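Local coordinates for protein lysozyme (Meretrix lusoria, PDB 4PJ2) that cleaves the beta-1,4-linked glycan backbone of peptidoglycan, lysing Gram-positive bacteria, and also hydrolyses chitin, at residues Phe38-Cys48 / Ala65-Tyr76. Sequence-based numbering, arbitrary orientation.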
loop_
_atom_site.group_PDB
_atom_site.type_symbol
_atom_site.label_atom_id
_atom_site.label_comp_id
_atom_site.label_asym_id
_atom_site.label_seq_id
_atom_site.Cartn_x
_atom_site.Cartn_y
_atom_site.Cartn_z
ATOM N N PHE D 38 7.039 11.879 -10.709
ATOM C CA PHE D 38 7.459 10.659 -10.017
ATOM C C PHE D 38 6.280 9.749 -9.685
ATOM O O PHE D 38 6.455 8.731 -9.024
ATOM C CB PHE D 38 8.261 11.001 -8.749
ATOM C CG PHE D 38 9.615 11.574 -9.043
ATOM C CD1 PHE D 38 9.789 12.940 -9.209
ATOM C CD2 PHE D 38 10.706 10.736 -9.214
ATOM C CE1 PHE D 38 11.047 13.461 -9.492
ATOM C CE2 PHE D 38 11.957 11.248 -9.503
ATOM C CZ PHE D 38 12.126 12.610 -9.652
ATOM N N GLN D 39 5.079 10.104 -10.147
ATOM C CA GLN D 39 3.874 9.295 -9.917
ATOM C C GLN D 39 3.699 8.987 -8.417
ATOM O O GLN D 39 3.639 7.831 -7.989
ATOM C CB GLN D 39 3.938 8.023 -10.753
ATOM C CG GLN D 39 3.762 8.298 -12.243
ATOM C CD GLN D 39 2.356 8.760 -12.559
ATOM O OE1 GLN D 39 1.423 7.956 -12.581
ATOM N NE2 GLN D 39 2.187 10.058 -12.762
ATOM N N ILE D 40 3.585 10.066 -7.657
ATOM C CA ILE D 40 3.457 10.026 -6.201
ATOM C C ILE D 40 1.986 10.004 -5.819
ATOM O O ILE D 40 1.187 10.780 -6.356
ATOM C CB ILE D 40 4.143 11.278 -5.589
ATOM C CG1 ILE D 40 5.659 11.129 -5.692
ATOM C CG2 ILE D 40 3.725 11.497 -4.133
ATOM C CD1 ILE D 40 6.424 12.406 -5.384
ATOM N N LYS D 41 1.628 9.104 -4.904
ATOM C CA LYS D 41 0.274 9.053 -4.374
ATOM C C LYS D 41 0.205 9.776 -3.034
ATOM O O LYS D 41 1.226 10.131 -2.445
ATOM C CB LYS D 41 -0.191 7.602 -4.231
ATOM C CG LYS D 41 -0.253 6.887 -5.565
ATOM C CD LYS D 41 -0.787 5.474 -5.474
ATOM C CE LYS D 41 0.165 4.613 -4.657
ATOM N NZ LYS D 41 -0.121 3.169 -4.766
ATOM N N GLU D 42 -1.007 10.003 -2.556
ATOM C CA GLU D 42 -1.223 10.803 -1.365
ATOM C C GLU D 42 -0.503 10.225 -0.141
ATOM O O GLU D 42 0.100 10.957 0.634
ATOM C CB GLU D 42 -2.720 10.943 -1.085
ATOM C CG GLU D 42 -3.022 11.994 -0.032
ATOM C CD GLU D 42 -4.501 12.254 0.132
ATOM O OE1 GLU D 42 -5.308 11.470 -0.409
ATOM O OE2 GLU D 42 -4.853 13.246 0.803
ATOM N N ALA D 43 -0.569 8.908 0.035
ATOM C CA ALA D 43 0.063 8.263 1.182
ATOM C C ALA D 43 1.564 8.515 1.195
ATOM O O ALA D 43 2.184 8.672 2.256
ATOM C CB ALA D 43 -0.211 6.777 1.174
ATOM N N TYR D 44 2.154 8.509 0.004
ATOM C CA TYR D 44 3.582 8.726 -0.164
ATOM C C TYR D 44 3.924 10.152 0.246
ATOM O O TYR D 44 4.851 10.375 1.018
ATOM C CB TYR D 44 3.962 8.441 -1.608
ATOM C CG TYR D 44 5.438 8.376 -1.954
ATOM C CD1 TYR D 44 6.215 9.522 -1.993
ATOM C CD2 TYR D 44 6.019 7.187 -2.356
ATOM C CE1 TYR D 44 7.549 9.469 -2.358
ATOM C CE2 TYR D 44 7.355 7.121 -2.733
ATOM C CZ TYR D 44 8.113 8.264 -2.719
ATOM O OH TYR D 44 9.424 8.225 -3.124
ATOM N N TRP D 45 3.137 11.109 -0.235
ATOM C CA TRP D 45 3.345 12.514 0.086
ATOM C C TRP D 45 3.211 12.792 1.574
ATOM O O TRP D 45 3.997 13.548 2.145
ATOM C CB TRP D 45 2.373 13.399 -0.701
ATOM C CG TRP D 45 2.576 14.853 -0.447
ATOM C CD1 TRP D 45 3.584 15.632 -0.927
ATOM C CD2 TRP D 45 1.761 15.706 0.363
ATOM N NE1 TRP D 45 3.442 16.921 -0.475
ATOM C CE2 TRP D 45 2.330 16.993 0.319
ATOM C CE3 TRP D 45 0.598 15.508 1.111
ATOM C CZ2 TRP D 45 1.778 18.077 1.001
ATOM C CZ3 TRP D 45 0.053 16.583 1.786
ATOM C CH2 TRP D 45 0.638 17.853 1.722
ATOM N N ILE D 46 2.231 12.166 2.210
ATOM C CA ILE D 46 2.044 12.321 3.646
ATOM C C ILE D 46 3.302 11.850 4.386
ATOM O O ILE D 46 3.832 12.551 5.246
ATOM C CB ILE D 46 0.791 11.547 4.143
ATOM C CG1 ILE D 46 -0.479 12.249 3.645
ATOM C CG2 ILE D 46 0.789 11.405 5.667
ATOM C CD1 ILE D 46 -1.761 11.446 3.834
ATOM N N ASP D 47 3.817 10.686 4.013
ATOM C CA ASP D 47 4.951 10.111 4.724
ATOM C C ASP D 47 6.276 10.806 4.395
ATOM O O ASP D 47 7.211 10.728 5.191
ATOM C CB ASP D 47 5.083 8.631 4.404
ATOM C CG ASP D 47 4.055 7.777 5.108
ATOM O OD1 ASP D 47 3.236 8.282 5.913
ATOM O OD2 ASP D 47 4.091 6.554 4.861
ATOM N N CYS D 48 6.369 11.481 3.254
ATOM C CA CYS D 48 7.610 12.174 2.905
ATOM C C CYS D 48 7.653 13.570 3.521
ATOM O O CYS D 48 8.499 14.384 3.168
ATOM C CB CYS D 48 7.798 12.250 1.386
ATOM S SG CYS D 48 6.804 13.491 0.556
ATOM N N ALA D 65 8.540 17.393 -5.894
ATOM C CA ALA D 65 8.321 15.952 -6.031
ATOM C C ALA D 65 9.600 15.183 -5.716
ATOM O O ALA D 65 9.570 14.186 -4.997
ATOM C CB ALA D 65 7.808 15.600 -7.425
ATOM N N SER D 66 10.728 15.647 -6.237
ATOM C CA SER D 66 11.990 14.962 -5.959
ATOM C C SER D 66 12.429 15.133 -4.500
ATOM O O SER D 66 13.037 14.229 -3.940
ATOM C CB SER D 66 13.104 15.388 -6.930
ATOM O OG SER D 66 13.449 16.765 -6.820
ATOM N N LEU D 67 12.092 16.265 -3.882
ATOM C CA LEU D 67 12.334 16.441 -2.451
ATOM C C LEU D 67 11.541 15.395 -1.684
ATOM O O LEU D 67 12.025 14.810 -0.717
ATOM C CB LEU D 67 11.917 17.838 -1.980
ATOM C CG LEU D 67 12.062 18.087 -0.473
ATOM C CD1 LEU D 67 13.501 17.902 -0.019
ATOM C CD2 LEU D 67 11.560 19.469 -0.090
ATOM N N CYS D 68 10.312 15.164 -2.117
ATOM C CA CYS D 68 9.479 14.159 -1.490
ATOM C C CYS D 68 10.144 12.786 -1.590
ATOM O O CYS D 68 10.225 12.065 -0.598
ATOM C CB CYS D 68 8.099 14.170 -2.148
ATOM S SG CYS D 68 6.922 12.998 -1.424
ATOM N N VAL D 69 10.648 12.433 -2.769
ATOM C CA VAL D 69 11.358 11.177 -2.948
ATOM C C VAL D 69 12.579 11.109 -2.027
ATOM O O VAL D 69 12.790 10.102 -1.349
ATOM C CB VAL D 69 11.791 10.968 -4.415
ATOM C CG1 VAL D 69 12.599 9.693 -4.558
ATOM C CG2 VAL D 69 10.577 10.924 -5.321
ATOM N N GLN D 70 13.367 12.182 -1.975
ATOM C CA GLN D 70 14.513 12.233 -1.068
ATOM C C GLN D 70 14.097 11.989 0.387
ATOM O O GLN D 70 14.748 11.219 1.107
ATOM C CB GLN D 70 15.240 13.577 -1.176
ATOM C CG GLN D 70 15.949 13.813 -2.497
ATOM C CD GLN D 70 17.247 13.036 -2.639
ATOM O OE1 GLN D 70 17.500 12.076 -1.920
ATOM N NE2 GLN D 70 18.082 13.462 -3.573
ATOM N N ASN D 71 13.039 12.662 0.830
ATOM C CA ASN D 71 12.549 12.504 2.199
ATOM C C ASN D 71 12.009 11.104 2.453
ATOM O O ASN D 71 12.200 10.567 3.532
ATOM C CB ASN D 71 11.441 13.499 2.536
ATOM C CG ASN D 71 11.926 14.920 2.634
ATOM O OD1 ASN D 71 13.122 15.184 2.693
ATOM N ND2 ASN D 71 10.990 15.849 2.686
ATOM N N TYR D 72 11.314 10.522 1.477
ATOM C CA TYR D 72 10.795 9.169 1.590
ATOM C C TYR D 72 11.923 8.157 1.779
ATOM O O TYR D 72 11.848 7.278 2.644
ATOM C CB TYR D 72 9.991 8.828 0.348
ATOM C CG TYR D 72 9.029 7.677 0.523
ATOM C CD1 TYR D 72 9.366 6.383 0.145
ATOM C CD2 TYR D 72 7.754 7.891 1.030
ATOM C CE1 TYR D 72 8.458 5.335 0.276
ATOM C CE2 TYR D 72 6.849 6.844 1.172
ATOM C CZ TYR D 72 7.203 5.570 0.800
ATOM O OH TYR D 72 6.283 4.541 0.919
ATOM N N MET D 73 12.988 8.295 0.988
ATOM C CA MET D 73 14.105 7.384 1.099
ATOM C C MET D 73 14.844 7.589 2.423
ATOM O O MET D 73 15.257 6.625 3.032
ATOM C CB MET D 73 15.057 7.525 -0.111
ATOM C CG MET D 73 14.401 7.231 -1.468
ATOM S SD MET D 73 13.440 5.716 -1.438
ATOM C CE MET D 73 12.249 6.102 -2.723
ATOM N N LYS D 74 15.003 8.840 2.849
ATOM C CA LYS D 74 15.616 9.133 4.149
ATOM C C LYS D 74 14.836 8.473 5.284
ATOM O O LYS D 74 15.422 7.942 6.226
ATOM C CB LYS D 74 15.681 10.642 4.360
ATOM C CG LYS D 74 16.324 11.085 5.658
ATOM C CD LYS D 74 16.512 12.600 5.684
ATOM C CE LYS D 74 16.903 13.117 7.067
ATOM N NZ LYS D 74 17.024 14.604 7.093
ATOM N N ARG D 75 13.516 8.500 5.186
ATOM C CA ARG D 75 12.673 7.905 6.208
ATOM C C ARG D 75 12.745 6.379 6.214
ATOM O O ARG D 75 12.852 5.771 7.294
ATOM C CB ARG D 75 11.226 8.356 6.023
ATOM C CG ARG D 75 10.260 7.722 7.007
ATOM C CD ARG D 75 8.910 8.390 6.955
ATOM N NE ARG D 75 8.067 7.886 8.031
ATOM C CZ ARG D 75 6.988 8.506 8.487
ATOM N NH1 ARG D 75 6.590 9.635 7.913
ATOM N NH2 ARG D 75 6.308 7.999 9.511
ATOM N N TYR D 76 12.693 5.756 5.031
ATOM C CA TYR D 76 12.434 4.322 4.955
ATOM C C TYR D 76 13.585 3.425 4.508
ATOM O O TYR D 76 13.651 2.269 4.912
ATOM C CB TYR D 76 11.239 4.057 4.052
ATOM C CG TYR D 76 9.912 4.454 4.622
ATOM C CD1 TYR D 76 9.466 3.917 5.817
ATOM C CD2 TYR D 76 9.083 5.339 3.942
ATOM C CE1 TYR D 76 8.221 4.233 6.307
ATOM C CE2 TYR D 76 7.832 5.660 4.443
ATOM C CZ TYR D 76 7.418 5.103 5.630
ATOM O OH TYR D 76 6.177 5.345 6.185
#
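The flat rings of Y44 and Y72 lie face to face at the centre of this contact, their centroids 3.7 Å apart and their planes only 5° from parallel. Y44 reaches its partner because CG stands anti to the backbone N (chi1 -170°), which swings the ring from helix 42-47 into a hole lined by C68, V69, Y72 and M73 on helix 65-76. A long aromatic suits this knob: its faces pack, while its hydroxyl touches V69 CA and the M73 methyl and is hydrogen-bonded to H93 of helix 86-95. In the plane of the same ring, C68 SG touches the edge at Y44 CD1, 3.6 Å away. That sulfur also forms the disulfide to C48, the first residue past the short helix, so the link joins the end of helix 42-47 to helix 65-76. Toward the strand, the A65 methyl meets both F38 CD1 and I40 CD1, a small residue suiting a place where two large side chains come up to the helix, and V69 CG2 lies over one face of F38 in a CH-pi contact. In this type-I lysozyme of glycosyl hydrolase family 22, the axes of the segments 42-47 and 65-76 cross at 71°, and both helices contribute to the substrate site: helix 42-47 through all its residues, with K41 before it, and helix 65-76 through Y72. Farther out the contact turns polar. N71 donates ND2 to C48 O at 2.9 Å, the nitrogen almost in line with the C=O bond, capturing a backbone oxygen beyond the short helix. Two residues of helix 65-76 grip D47: R75, its chain extended from CG to NE, brings NH1 to D47 O, on a lone pair in the carbonyl plane, at 3.0 Å, and Y76 OH bonds to D47 OD2 at 2.8 Å from above the carboxylate plane. In the chain of Putative exported protein, S28 also bonds D47 OD2 and the Y72 hydroxyl, and A27 N bonds D47 OD1.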